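Local coordinates for hypothetical protein ST1625 (Sulfolobus tokodaii, PDB 1WY6), which is of unknown function but folds as an archaeal helical repeat protein, with helices stacked side by side into an elongated body, at residues W44-L49 and F69-C74; K73-K78 and Q104-K109; V80-V85 and E111-E116; V123-L128 and K154-A159; A130-L135 and T146-A151. All coordinates share one frame; numbering follows the deposited sequence.

How the interactions relate
The five contacts are spread along a helical repeat protein for which no active site is known. Interactions 1 and 2 share Lys73 and Cys74, so the loop that is disulfide-bonded to helix 44-52 also meets the turn before helix 107-117. Interaction 2 is joined to interaction 3 by Lys78 NZ, which forms a 2.6 Å salt bridge with Glu112 OE1. Ile113 CG2 touches Ile131 CG1 at 3.5 Å, linking interaction 3 to interaction 5. Interaction 5 is nested within the loop closed by interaction 4, their centres about 8 Å apart. Interactions 1 and 4 lie on opposite sides of the chain's centre, about 30 Å apart between centres.

Interaction 1: W44-L49 and F69-C74; sequences WFICNL and FDLDKC
Ile46 covers one face of the Phe69 ring and Cys47, the next residue, is covalently joined to Cys74, so two neighbouring positions of one helix grip the same loop in different ways. The CH-pi contact is direct: Ile46 CB stands 3.6 Å from the centroid of the Phe69 ring, 17° off the normal. Its CG1 branch, anti to the backbone N, runs over the CD2 side of that ring, while CG2 lies against Phe69 CB at 3.6 Å and also meets Cys74 SG at 3.7 Å. Phe69 CZ in turn comes up to the edge of the Phe45 ring, 4.2 Å from CD2 and near its plane. In this helical repeat protein the contact ties helix 44-52 to the loop that leads from helix 55-65 to helix 78-86, and Val30 of helix 23-36 touches both phenylalanines. Cys47 SG and Cys74 SG are 2.0 Å apart. Both sulfurs sit beside their own backbone N, and the bridge turns through a chi3 of -88°, close to the relaxed right angle of a disulfide. Leu71 CD2 approaches Ile46 CG2 at 4.2 Å from the short 3-10 turn, whose outer flank carries a weak salt bridge between Lys73 NZ and Asp70 OD2.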
# COMPACT_ATOMS: atom_id res chain seq x y z
N TRP A 44 5.80 15.30 -1.53
CA TRP A 44 6.65 14.46 -0.67
C TRP A 44 5.97 14.12 0.65
O TRP A 44 6.29 13.10 1.27
CB TRP A 44 7.94 15.21 -0.34
CG TRP A 44 7.67 16.44 0.48
CD1 TRP A 44 7.27 17.66 0.02
CD2 TRP A 44 7.66 16.53 1.91
NE1 TRP A 44 7.01 18.50 1.07
CE2 TRP A 44 7.24 17.84 2.24
CE3 TRP A 44 7.97 15.64 2.95
CZ2 TRP A 44 7.12 18.28 3.57
CZ3 TRP A 44 7.85 16.08 4.27
CH2 TRP A 44 7.43 17.38 4.57
N PHE A 45 5.06 14.98 1.10
CA PHE A 45 4.38 14.78 2.38
C PHE A 45 3.68 13.44 2.54
O PHE A 45 3.80 12.81 3.58
CB PHE A 45 3.35 15.89 2.62
CG PHE A 45 2.61 15.75 3.92
CD1 PHE A 45 3.23 16.07 5.13
CD2 PHE A 45 1.30 15.29 3.95
CE1 PHE A 45 2.54 15.95 6.34
CE2 PHE A 45 0.61 15.17 5.15
CZ PHE A 45 1.24 15.50 6.35
N ILE A 46 2.94 13.02 1.52
CA ILE A 46 2.21 11.76 1.60
C ILE A 46 3.13 10.56 1.79
O ILE A 46 2.80 9.64 2.54
CB ILE A 46 1.31 11.57 0.35
CG1 ILE A 46 0.23 10.53 0.66
CG2 ILE A 46 2.16 11.15 -0.87
CD1 ILE A 46 -0.70 10.96 1.82
N CYS A 47 4.28 10.57 1.12
CA CYS A 47 5.25 9.48 1.23
C CYS A 47 5.76 9.44 2.67
O CYS A 47 5.91 8.38 3.26
CB CYS A 47 6.46 9.72 0.31
SG CYS A 47 6.10 10.04 -1.45
N ASN A 48 6.04 10.63 3.19
CA ASN A 48 6.55 10.79 4.54
C ASN A 48 5.53 10.26 5.55
O ASN A 48 5.88 9.49 6.45
CB ASN A 48 6.87 12.28 4.77
CG ASN A 48 7.58 12.54 6.09
OD1 ASN A 48 6.95 12.60 7.14
ND2 ASN A 48 8.90 12.69 6.03
N LEU A 49 4.26 10.65 5.41
CA LEU A 49 3.23 10.18 6.33
C LEU A 49 3.12 8.65 6.31
O LEU A 49 3.15 8.01 7.36
CB LEU A 49 1.86 10.77 5.98
CG LEU A 49 0.70 10.29 6.87
CD1 LEU A 49 0.85 10.88 8.27
CD2 LEU A 49 -0.63 10.72 6.27
N PHE A 69 -1.97 13.75 -4.37
CA PHE A 69 -0.56 13.43 -4.51
C PHE A 69 -0.28 12.44 -5.63
O PHE A 69 -1.18 11.77 -6.13
CB PHE A 69 -0.03 12.83 -3.20
CG PHE A 69 -0.27 13.68 -1.98
CD1 PHE A 69 0.72 14.54 -1.51
CD2 PHE A 69 -1.49 13.62 -1.30
CE1 PHE A 69 0.50 15.33 -0.38
CE2 PHE A 69 -1.72 14.39 -0.16
CZ PHE A 69 -0.72 15.25 0.30
N ASP A 70 0.99 12.36 -6.01
CA ASP A 70 1.44 11.40 -7.02
C ASP A 70 2.12 10.31 -6.20
O ASP A 70 3.29 10.43 -5.86
CB ASP A 70 2.46 12.02 -7.97
CG ASP A 70 1.85 13.04 -8.89
OD1 ASP A 70 0.78 12.74 -9.48
OD2 ASP A 70 2.43 14.14 -9.03
N LEU A 71 1.37 9.26 -5.86
CA LEU A 71 1.91 8.16 -5.07
C LEU A 71 3.06 7.44 -5.75
O LEU A 71 3.94 6.90 -5.09
CB LEU A 71 0.81 7.16 -4.74
CG LEU A 71 -0.14 7.49 -3.58
CD1 LEU A 71 -1.26 6.47 -3.53
CD2 LEU A 71 0.61 7.48 -2.27
N ASP A 72 3.06 7.46 -7.08
CA ASP A 72 4.11 6.79 -7.85
C ASP A 72 5.48 7.41 -7.58
O ASP A 72 6.50 6.82 -7.91
CB ASP A 72 3.79 6.85 -9.36
CG ASP A 72 3.83 8.26 -9.92
OD1 ASP A 72 3.06 9.13 -9.46
OD2 ASP A 72 4.65 8.51 -10.83
N LYS A 73 5.50 8.59 -6.98
CA LYS A 73 6.76 9.24 -6.67
C LYS A 73 7.32 8.73 -5.34
O LYS A 73 8.49 8.94 -5.02
CB LYS A 73 6.59 10.76 -6.65
CG LYS A 73 6.46 11.33 -8.05
CD LYS A 73 6.44 12.84 -8.07
CE LYS A 73 6.29 13.32 -9.50
NZ LYS A 73 5.14 12.63 -10.14
N CYS A 74 6.48 8.03 -4.58
CA CYS A 74 6.87 7.47 -3.30
C CYS A 74 7.67 6.18 -3.50
O CYS A 74 7.30 5.35 -4.33
CB CYS A 74 5.64 7.18 -2.43
SG CYS A 74 4.70 8.65 -1.91

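Interaction 2: K73-K78 and Q104-K109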
# COMPACT_ATOMS: atom_id res chain seq x y z
N LYS A 73 5.50 8.59 -6.98
CA LYS A 73 6.76 9.24 -6.67
C LYS A 73 7.32 8.73 -5.34
O LYS A 73 8.49 8.94 -5.02
CB LYS A 73 6.59 10.76 -6.65
CG LYS A 73 6.46 11.33 -8.05
CD LYS A 73 6.44 12.84 -8.07
CE LYS A 73 6.29 13.32 -9.50
NZ LYS A 73 5.14 12.63 -10.14
N CYS A 74 6.48 8.03 -4.58
CA CYS A 74 6.87 7.47 -3.30
C CYS A 74 7.67 6.18 -3.50
O CYS A 74 7.30 5.35 -4.33
CB CYS A 74 5.64 7.18 -2.43
SG CYS A 74 4.70 8.65 -1.91
N GLN A 75 8.74 6.03 -2.73
CA GLN A 75 9.61 4.85 -2.82
C GLN A 75 9.32 3.85 -1.70
O GLN A 75 9.86 2.74 -1.70
CB GLN A 75 11.08 5.29 -2.73
CG GLN A 75 11.44 6.40 -3.70
CD GLN A 75 11.38 5.96 -5.15
OE1 GLN A 75 11.18 6.78 -6.05
NE2 GLN A 75 11.58 4.67 -5.39
N ASN A 76 8.48 4.25 -0.75
CA ASN A 76 8.12 3.41 0.40
C ASN A 76 6.70 2.85 0.33
O ASN A 76 6.08 2.63 1.37
CB ASN A 76 8.27 4.22 1.70
CG ASN A 76 7.42 5.49 1.72
OD1 ASN A 76 7.31 6.16 2.75
ND2 ASN A 76 6.83 5.84 0.58
N LEU A 77 6.20 2.60 -0.88
CA LEU A 77 4.85 2.08 -1.01
C LEU A 77 4.66 0.68 -0.44
O LEU A 77 3.54 0.17 -0.40
CB LEU A 77 4.38 2.15 -2.47
CG LEU A 77 4.19 3.58 -2.99
CD1 LEU A 77 3.34 3.55 -4.24
CD2 LEU A 77 3.52 4.45 -1.92
N LYS A 78 5.74 0.07 0.03
CA LYS A 78 5.61 -1.24 0.66
C LYS A 78 4.82 -1.01 1.95
O LYS A 78 4.17 -1.92 2.47
CB LYS A 78 6.98 -1.83 0.99
CG LYS A 78 6.88 -3.22 1.62
CD LYS A 78 8.20 -3.67 2.25
CE LYS A 78 8.01 -4.97 3.02
NZ LYS A 78 9.26 -5.43 3.68
N GLN A 104 7.99 -0.01 -10.57
CA GLN A 104 9.23 0.58 -10.08
C GLN A 104 10.30 -0.50 -10.10
O GLN A 104 11.48 -0.23 -9.89
CB GLN A 104 9.03 1.11 -8.66
CG GLN A 104 8.27 2.42 -8.57
CD GLN A 104 7.96 2.82 -7.14
OE1 GLN A 104 7.54 3.95 -6.88
NE2 GLN A 104 8.16 1.90 -6.21
N GLY A 105 9.87 -1.73 -10.35
CA GLY A 105 10.79 -2.85 -10.39
C GLY A 105 11.32 -3.20 -9.01
O GLY A 105 12.43 -3.72 -8.88
N LYS A 106 10.52 -2.90 -7.97
CA LYS A 106 10.93 -3.20 -6.60
C LYS A 106 10.58 -4.62 -6.21
O LYS A 106 9.75 -4.86 -5.33
CB LYS A 106 10.30 -2.19 -5.64
CG LYS A 106 10.89 -0.80 -5.76
CD LYS A 106 10.27 0.18 -4.77
CE LYS A 106 10.86 1.58 -4.96
NZ LYS A 106 12.30 1.65 -4.61
N ARG A 107 11.23 -5.55 -6.89
CA ARG A 107 11.05 -6.98 -6.69
C ARG A 107 11.39 -7.35 -5.26
O ARG A 107 10.76 -8.23 -4.67
CB ARG A 107 11.96 -7.74 -7.66
CG ARG A 107 12.03 -9.25 -7.45
CD ARG A 107 12.96 -9.87 -8.49
NE ARG A 107 13.12 -11.31 -8.35
CZ ARG A 107 12.13 -12.19 -8.44
NH1 ARG A 107 10.89 -11.76 -8.66
NH2 ARG A 107 12.38 -13.49 -8.34
N ASP A 108 12.38 -6.67 -4.71
CA ASP A 108 12.84 -6.90 -3.35
C ASP A 108 11.71 -6.68 -2.34
O ASP A 108 11.50 -7.50 -1.46
CB ASP A 108 14.03 -5.98 -3.03
CG ASP A 108 13.69 -4.50 -3.13
OD1 ASP A 108 12.86 -4.12 -3.99
OD2 ASP A 108 14.26 -3.70 -2.36
N LYS A 109 11.00 -5.56 -2.47
CA LYS A 109 9.89 -5.25 -1.56
C LYS A 109 8.77 -6.28 -1.70
O LYS A 109 8.24 -6.77 -0.71
CB LYS A 109 9.37 -3.83 -1.85
CG LYS A 109 10.43 -2.73 -1.68
CD LYS A 109 10.94 -2.68 -0.23
CE LYS A 109 12.21 -1.86 -0.09
NZ LYS A 109 12.02 -0.43 -0.42
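Lys78 and Lys109 pass one another at about a right angle, meeting through the methylenes of their chains: Lys78 CD lies 3.8 Å from Lys109 CD. The two lysines are built differently. Lys78 is fully extended, with CG anti to the backbone N (chi1 -179°), and it reaches across to the other helix, its CE 4.1 Å from Lys109 O. There its ammonium forms a salt bridge to Glu112, about one turn after Lys109 on helix 107-117, and makes a weak, long pairing with Glu82 on its own helix. Lys109 is instead folded at chi2 (-62°) and again at chi4, which turns its NZ back toward the loop, 4.0 Å from Gln75 O.

Lys106 approaches that same carbonyl with its aliphatic end, CE standing 3.6 Å from Gln75 O. Its long arm runs across the bent side chain of Gln75, again at roughly a right angle, so crossed chains recur through the contact. Gln104 behaves otherwise. It is extended beyond CG and brings its amide end up to the backbone of the loop, with CD 3.8 Å from Cys74 O.

The contact lies at the surface, while Leu77 is buried against Ile100 and Leu101 of helix 92-103. Gly105, with its positive phi, ends the preceding helix and Lys106 comes next, a Schellman motif followed directly by an N-cap, forming the short turn between consecutive helices 92-103 and 107-117 of this helical repeat protein.

Interaction 3: V80-V85 and E111-E116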
# COMPACT_ATOMS: atom_id res chain seq x y z
N VAL A 80 2.17 0.73 2.30
CA VAL A 80 0.74 0.63 2.02
C VAL A 80 0.30 -0.82 1.94
O VAL A 80 -0.75 -1.19 2.46
CB VAL A 80 0.38 1.37 0.70
CG1 VAL A 80 -1.09 1.12 0.34
CG2 VAL A 80 0.62 2.86 0.87
N VAL A 81 1.11 -1.66 1.31
CA VAL A 81 0.80 -3.08 1.20
C VAL A 81 0.83 -3.71 2.60
O VAL A 81 -0.01 -4.56 2.92
CB VAL A 81 1.83 -3.80 0.32
CG1 VAL A 81 1.42 -5.25 0.13
CG2 VAL A 81 1.98 -3.09 -1.02
N GLU A 82 1.79 -3.28 3.41
CA GLU A 82 1.94 -3.77 4.78
C GLU A 82 0.66 -3.54 5.58
O GLU A 82 0.26 -4.40 6.36
CB GLU A 82 3.09 -3.06 5.50
CG GLU A 82 4.48 -3.55 5.14
CD GLU A 82 4.72 -5.00 5.56
OE1 GLU A 82 4.04 -5.48 6.50
OE2 GLU A 82 5.62 -5.65 4.96
N CYS A 83 0.04 -2.38 5.41
CA CYS A 83 -1.20 -2.10 6.12
C CYS A 83 -2.32 -2.97 5.56
O CYS A 83 -3.28 -3.29 6.25
CB CYS A 83 -1.57 -0.62 6.02
SG CYS A 83 -0.64 0.42 7.19
N GLY A 84 -2.20 -3.34 4.29
CA GLY A 84 -3.20 -4.22 3.71
C GLY A 84 -3.09 -5.56 4.42
O GLY A 84 -4.09 -6.15 4.81
N VAL A 85 -1.86 -6.04 4.59
CA VAL A 85 -1.62 -7.32 5.26
C VAL A 85 -1.97 -7.28 6.75
O VAL A 85 -2.60 -8.19 7.26
CB VAL A 85 -0.15 -7.78 5.09
CG1 VAL A 85 0.10 -9.08 5.87
CG2 VAL A 85 0.16 -8.00 3.61
N GLU A 111 8.98 -9.36 -2.65
CA GLU A 111 9.42 -10.65 -2.08
C GLU A 111 9.35 -10.64 -0.56
O GLU A 111 8.97 -11.64 0.06
CB GLU A 111 10.84 -10.99 -2.51
CG GLU A 111 10.99 -11.19 -4.00
CD GLU A 111 12.25 -11.97 -4.34
OE1 GLU A 111 12.65 -11.97 -5.53
OE2 GLU A 111 12.84 -12.58 -3.41
N GLU A 112 9.72 -9.52 0.04
CA GLU A 112 9.65 -9.37 1.49
C GLU A 112 8.19 -9.59 1.95
O GLU A 112 7.93 -10.34 2.88
CB GLU A 112 10.14 -7.98 1.89
CG GLU A 112 11.65 -7.82 1.72
CD GLU A 112 12.09 -6.37 1.63
OE1 GLU A 112 11.33 -5.49 2.09
OE2 GLU A 112 13.20 -6.11 1.10
N ILE A 113 7.25 -8.94 1.27
CA ILE A 113 5.83 -9.11 1.60
C ILE A 113 5.46 -10.59 1.44
O ILE A 113 4.76 -11.17 2.27
CB ILE A 113 4.93 -8.28 0.67
CG1 ILE A 113 5.03 -6.80 1.00
CG2 ILE A 113 3.49 -8.75 0.79
CD1 ILE A 113 4.45 -6.44 2.37
N GLY A 114 5.94 -11.19 0.35
CA GLY A 114 5.65 -12.58 0.08
C GLY A 114 6.07 -13.53 1.20
O GLY A 114 5.31 -14.41 1.58
N ARG A 115 7.28 -13.34 1.72
CA ARG A 115 7.78 -14.19 2.80
C ARG A 115 7.00 -13.96 4.08
O ARG A 115 6.62 -14.89 4.78
CB ARG A 115 9.26 -13.90 3.06
CG ARG A 115 10.14 -14.06 1.84
CD ARG A 115 11.63 -13.90 2.18
NE ARG A 115 12.42 -13.63 0.99
CZ ARG A 115 12.74 -12.41 0.57
NH1 ARG A 115 12.35 -11.34 1.25
NH2 ARG A 115 13.45 -12.25 -0.54
N GLU A 116 6.76 -12.68 4.36
CA GLU A 116 6.02 -12.25 5.54
C GLU A 116 4.63 -12.88 5.65
O GLU A 116 4.21 -13.28 6.74
CB GLU A 116 5.91 -10.73 5.52
CG GLU A 116 5.00 -10.13 6.56
CD GLU A 116 5.00 -8.61 6.47
OE1 GLU A 116 4.19 -7.97 7.17
OE2 GLU A 116 5.83 -8.07 5.70
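Apolar contacts between segments 80-85 and 111-116, of helices 78-86 and 107-117, centre on Ile113, whose side chain projects at the neighbouring helix. Its CD1 meets Val81 CG1 at 4.0 Å, and its CG2 approaches Val85 CG2 at 4.4 Å, so the isoleucine faces two valines that lie one turn apart. The segments run almost parallel, 14° apart; their axes are 11.0 Å apart, and side chains make the contact. Such parallel neighbours are what a helical repeat produces when every second helix points the same way: helix 92-103 packs on Val80 and Val81, and Ile131 of helix 125-137 touches Ile113.

The polar part is a pair of acids. Glu82, bent at chi2 (-64°), and Glu116, extended throughout from a CG anti to its backbone N, bring their carboxylates together with the planes almost coplanar. Glu82 OE1 is 2.6 Å from Glu116 OE1, and Glu82 OE2 is 2.5 Å from Glu116 OE2. The geometry does not settle the bonding, but with oxygens this close an acid group probably holds a proton. The exact placing of the Glu82 carboxylate is doubtful, because its OE2 is also modelled only 2.9 Å from Ile113 CD1, very short for oxygen and carbon. On the far flank of the second helix, Arg115 NH2 and Glu111 OE2 form a salt bridge of 3.0 Å along one turn.

Interaction 4: V123-L128 and K154-A159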
# COMPACT_ATOMS: atom_id res chain seq x y z
N VAL A 123 -3.22 -14.28 6.47
CA VAL A 123 -3.87 -13.46 5.46
C VAL A 123 -4.90 -14.26 4.67
O VAL A 123 -4.79 -15.48 4.55
CB VAL A 123 -2.84 -12.87 4.47
CG1 VAL A 123 -2.08 -11.74 5.14
CG2 VAL A 123 -1.88 -13.96 4.00
N SER A 124 -5.90 -13.56 4.14
CA SER A 124 -6.96 -14.19 3.37
C SER A 124 -6.43 -14.64 2.01
O SER A 124 -5.33 -14.26 1.61
CB SER A 124 -8.12 -13.21 3.16
OG SER A 124 -7.70 -12.11 2.38
N ALA A 125 -7.21 -15.44 1.30
CA ALA A 125 -6.82 -15.94 -0.01
C ALA A 125 -6.63 -14.80 -1.01
O ALA A 125 -5.71 -14.83 -1.83
CB ALA A 125 -7.87 -16.92 -0.53
N SER A 126 -7.49 -13.79 -0.94
CA SER A 126 -7.41 -12.65 -1.86
C SER A 126 -6.05 -11.97 -1.81
O SER A 126 -5.43 -11.70 -2.84
CB SER A 126 -8.51 -11.63 -1.55
OG SER A 126 -8.42 -11.18 -0.22
N ILE A 127 -5.57 -11.71 -0.60
CA ILE A 127 -4.28 -11.08 -0.42
C ILE A 127 -3.16 -11.98 -0.97
O ILE A 127 -2.28 -11.50 -1.69
CB ILE A 127 -4.07 -10.74 1.09
CG1 ILE A 127 -5.04 -9.61 1.47
CG2 ILE A 127 -2.64 -10.30 1.34
CD1 ILE A 127 -5.22 -9.38 2.97
N LEU A 128 -3.21 -13.28 -0.67
CA LEU A 128 -2.21 -14.20 -1.19
C LEU A 128 -2.21 -14.14 -2.72
O LEU A 128 -1.15 -14.16 -3.36
CB LEU A 128 -2.51 -15.64 -0.76
CG LEU A 128 -2.39 -16.01 0.72
CD1 LEU A 128 -3.01 -17.37 0.95
CD2 LEU A 128 -0.92 -16.01 1.12
N LYS A 154 -6.52 -22.54 1.05
CA LYS A 154 -7.48 -21.75 1.81
C LYS A 154 -8.85 -21.75 1.16
O LYS A 154 -9.78 -21.12 1.66
CB LYS A 154 -7.00 -20.30 1.96
CG LYS A 154 -5.86 -20.09 2.92
CD LYS A 154 -5.55 -18.60 3.05
CE LYS A 154 -4.49 -18.35 4.10
NZ LYS A 154 -4.96 -18.78 5.44
N GLY A 155 -8.97 -22.44 0.03
CA GLY A 155 -10.24 -22.54 -0.67
C GLY A 155 -10.48 -21.60 -1.84
O GLY A 155 -11.61 -21.49 -2.32
N GLU A 156 -9.43 -20.93 -2.32
CA GLU A 156 -9.59 -20.02 -3.45
C GLU A 156 -9.64 -20.78 -4.77
O GLU A 156 -8.63 -21.28 -5.25
CB GLU A 156 -8.45 -18.99 -3.47
CG GLU A 156 -8.53 -18.02 -4.64
CD GLU A 156 -9.72 -17.10 -4.56
OE1 GLU A 156 -10.02 -16.44 -5.57
OE2 GLU A 156 -10.35 -17.02 -3.48
N LYS A 157 -10.84 -20.85 -5.35
CA LYS A 157 -11.09 -21.55 -6.61
C LYS A 157 -10.15 -21.25 -7.77
O LYS A 157 -9.44 -22.13 -8.25
CB LYS A 157 -12.51 -21.28 -7.08
CG LYS A 157 -13.60 -21.77 -6.16
CD LYS A 157 -13.63 -23.28 -6.09
CE LYS A 157 -14.85 -23.73 -5.32
NZ LYS A 157 -14.87 -23.12 -3.96
N GLU A 158 -10.19 -20.00 -8.24
CA GLU A 158 -9.37 -19.60 -9.37
C GLU A 158 -7.89 -19.89 -9.11
O GLU A 158 -7.14 -20.19 -10.03
CB GLU A 158 -9.57 -18.11 -9.68
CG GLU A 158 -8.97 -17.62 -11.01
CD GLU A 158 -9.67 -18.18 -12.26
OE1 GLU A 158 -9.29 -17.78 -13.38
OE2 GLU A 158 -10.61 -19.01 -12.13
N ALA A 159 -7.48 -19.79 -7.84
CA ALA A 159 -6.09 -20.06 -7.47
C ALA A 159 -5.79 -21.54 -7.70
O ALA A 159 -4.71 -21.89 -8.19
CB ALA A 159 -5.86 -19.69 -6.01
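Two flat groups meet the opposite segment here: the carboxylate of Glu156, which the methyl of Ala125 approaches obliquely, tilted off its plane with CB 3.9 Å from OE2, and the Val123-Ser124 peptide, whose carbonyl points at the side chain of Lys154. In this helical repeat protein they belong to the start of helix 125-137 and to the tight turn between helices 141-153 and 157-164. Gly155, with its positive phi, ends helix 141-153 in a Schellman motif, and Glu156 follows as N-cap of the last helix. Across from it Ser124 occupies the N-cap position of helix 125-137, and its OG shares a hydrogen bond with Ser126 OG.

Where the backbones come nearest, Ala125 CB lies 3.6 Å from Glu156 CB. Glu156 has its CG anti to the backbone N and bends at chi2 (67°), which brings its acid end back over the same methyl. Lys154 stretches alongside the first turn of helix 125-137. Its CE is modelled 2.9 Å from Val123 O, unusually short for carbon and oxygen, so the placing of the lysine end is uncertain. Leu128, which also packs on Leu147 and Ile117, crosses Lys154 at about a right angle, its CD1 3.5 Å from Lys154 CD.

Interaction 5: A130-L135 and T146-A151; sequences AIANAL and TLLIEA
Ala132 and Leu147 mark the point where the two helices come nearest, and the contact is apolar at its centre. The methyl of Ala132 carries two of its contacts: CB lies 3.7 Å from Leu147 CB and 3.8 Å from Leu148 CG, so one small residue faces two successive leucines. With a side chain no larger than a methyl at this position, the short segments approach to 8.8 Å between axes.

Branched side chains make the other apolar contacts. Leu147 directs its CD1 methyl at two residues one helical turn apart, meeting Ile131 CG2 at 3.6 Å and Leu135 CD1 also at 3.6 Å. It can do so because its CG stands beside the backbone N (chi1 -70°), with the chain beyond aimed across the interface. Ile131 offers the branch that is anti to its own backbone N. Leu135 crosses Leu147 at about a right angle.

A single polar side chain borders this patch. Asn133 lies near the surface, with ND2 4.3 Å from Leu148 CD1, a van der Waals approach at the margin.

Two further helices pack here: Ile117 of helix 107-117 touches Ile131 and Leu147, and Ala159 and Val163 of helix 157-164 pack on Leu148. The segments run antiparallel, with 156° between their directions. Consecutive helices 125-137 and 141-153 thus form an antiparallel helical hairpin, the kind of hairpin from which many helical repeat proteins are built.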
# COMPACT_ATOMS: atom_id res chain seq x y z
N ALA A 130 -3.27 -11.56 -4.65
CA ALA A 130 -2.79 -10.26 -5.09
C ALA A 130 -1.26 -10.24 -5.15
O ALA A 130 -0.69 -9.91 -6.19
CB ALA A 130 -3.31 -9.16 -4.15
N ILE A 131 -0.61 -10.60 -4.05
CA ILE A 131 0.86 -10.63 -4.00
C ILE A 131 1.48 -11.65 -4.96
O ILE A 131 2.52 -11.39 -5.58
CB ILE A 131 1.39 -10.91 -2.56
CG1 ILE A 131 1.13 -9.71 -1.64
CG2 ILE A 131 2.89 -11.16 -2.58
CD1 ILE A 131 -0.30 -9.53 -1.22
N ALA A 132 0.85 -12.82 -5.07
CA ALA A 132 1.34 -13.87 -5.96
C ALA A 132 1.43 -13.36 -7.40
O ALA A 132 2.45 -13.53 -8.07
CB ALA A 132 0.41 -15.08 -5.90
N ASN A 133 0.34 -12.76 -7.86
CA ASN A 133 0.28 -12.24 -9.21
C ASN A 133 1.21 -11.04 -9.42
O ASN A 133 1.73 -10.85 -10.52
CB ASN A 133 -1.18 -11.90 -9.54
CG ASN A 133 -2.04 -13.15 -9.74
OD1 ASN A 133 -3.26 -13.09 -9.79
ND2 ASN A 133 -1.38 -14.30 -9.87
N ALA A 134 1.43 -10.24 -8.38
CA ALA A 134 2.35 -9.11 -8.51
C ALA A 134 3.77 -9.69 -8.61
O ALA A 134 4.59 -9.24 -9.41
CB ALA A 134 2.24 -8.19 -7.30
N LEU A 135 4.04 -10.70 -7.79
CA LEU A 135 5.35 -11.34 -7.80
C LEU A 135 5.65 -11.94 -9.17
O LEU A 135 6.74 -11.74 -9.72
CB LEU A 135 5.43 -12.43 -6.73
CG LEU A 135 5.62 -11.92 -5.29
CD1 LEU A 135 5.37 -13.05 -4.29
CD2 LEU A 135 7.04 -11.36 -5.14
N THR A 146 4.04 -20.68 -4.76
CA THR A 146 3.90 -21.06 -3.37
C THR A 146 2.67 -20.41 -2.75
O THR A 146 1.94 -21.06 -1.99
CB THR A 146 5.15 -20.65 -2.57
OG1 THR A 146 6.29 -21.32 -3.12
CG2 THR A 146 5.00 -21.03 -1.09
N LEU A 147 2.44 -19.14 -3.08
CA LEU A 147 1.30 -18.39 -2.57
C LEU A 147 -0.02 -18.87 -3.16
O LEU A 147 -0.99 -19.07 -2.42
CB LEU A 147 1.49 -16.89 -2.86
CG LEU A 147 2.60 -16.20 -2.04
CD1 LEU A 147 2.75 -14.73 -2.45
CD2 LEU A 147 2.24 -16.29 -0.56
N LEU A 148 -0.07 -19.05 -4.47
CA LEU A 148 -1.29 -19.53 -5.11
C LEU A 148 -1.64 -20.92 -4.58
O LEU A 148 -2.81 -21.28 -4.50
CB LEU A 148 -1.14 -19.58 -6.63
CG LEU A 148 -1.22 -18.23 -7.35
CD1 LEU A 148 -1.06 -18.43 -8.86
CD2 LEU A 148 -2.54 -17.56 -7.03
N ILE A 149 -0.63 -21.70 -4.23
CA ILE A 149 -0.85 -23.03 -3.69
C ILE A 149 -1.53 -22.86 -2.32
O ILE A 149 -2.49 -23.56 -2.01
CB ILE A 149 0.47 -23.83 -3.53
CG1 ILE A 149 0.96 -24.29 -4.91
CG2 ILE A 149 0.27 -25.02 -2.61
CD1 ILE A 149 2.30 -24.99 -4.89
N GLU A 150 -1.01 -21.93 -1.52
CA GLU A 150 -1.59 -21.66 -0.21
C GLU A 150 -3.01 -21.11 -0.34
O GLU A 150 -3.89 -21.45 0.46
CB GLU A 150 -0.73 -20.66 0.57
CG GLU A 150 -1.31 -20.29 1.93
CD GLU A 150 -1.39 -21.47 2.89
OE1 GLU A 150 -2.17 -21.39 3.86
OE2 GLU A 150 -0.66 -22.47 2.68
N ALA A 151 -3.25 -20.27 -1.34
CA ALA A 151 -4.58 -19.70 -1.57
C ALA A 151 -5.56 -20.81 -1.96
O ALA A 151 -6.73 -20.79 -1.58
CB ALA A 151 -4.52 -18.65 -2.67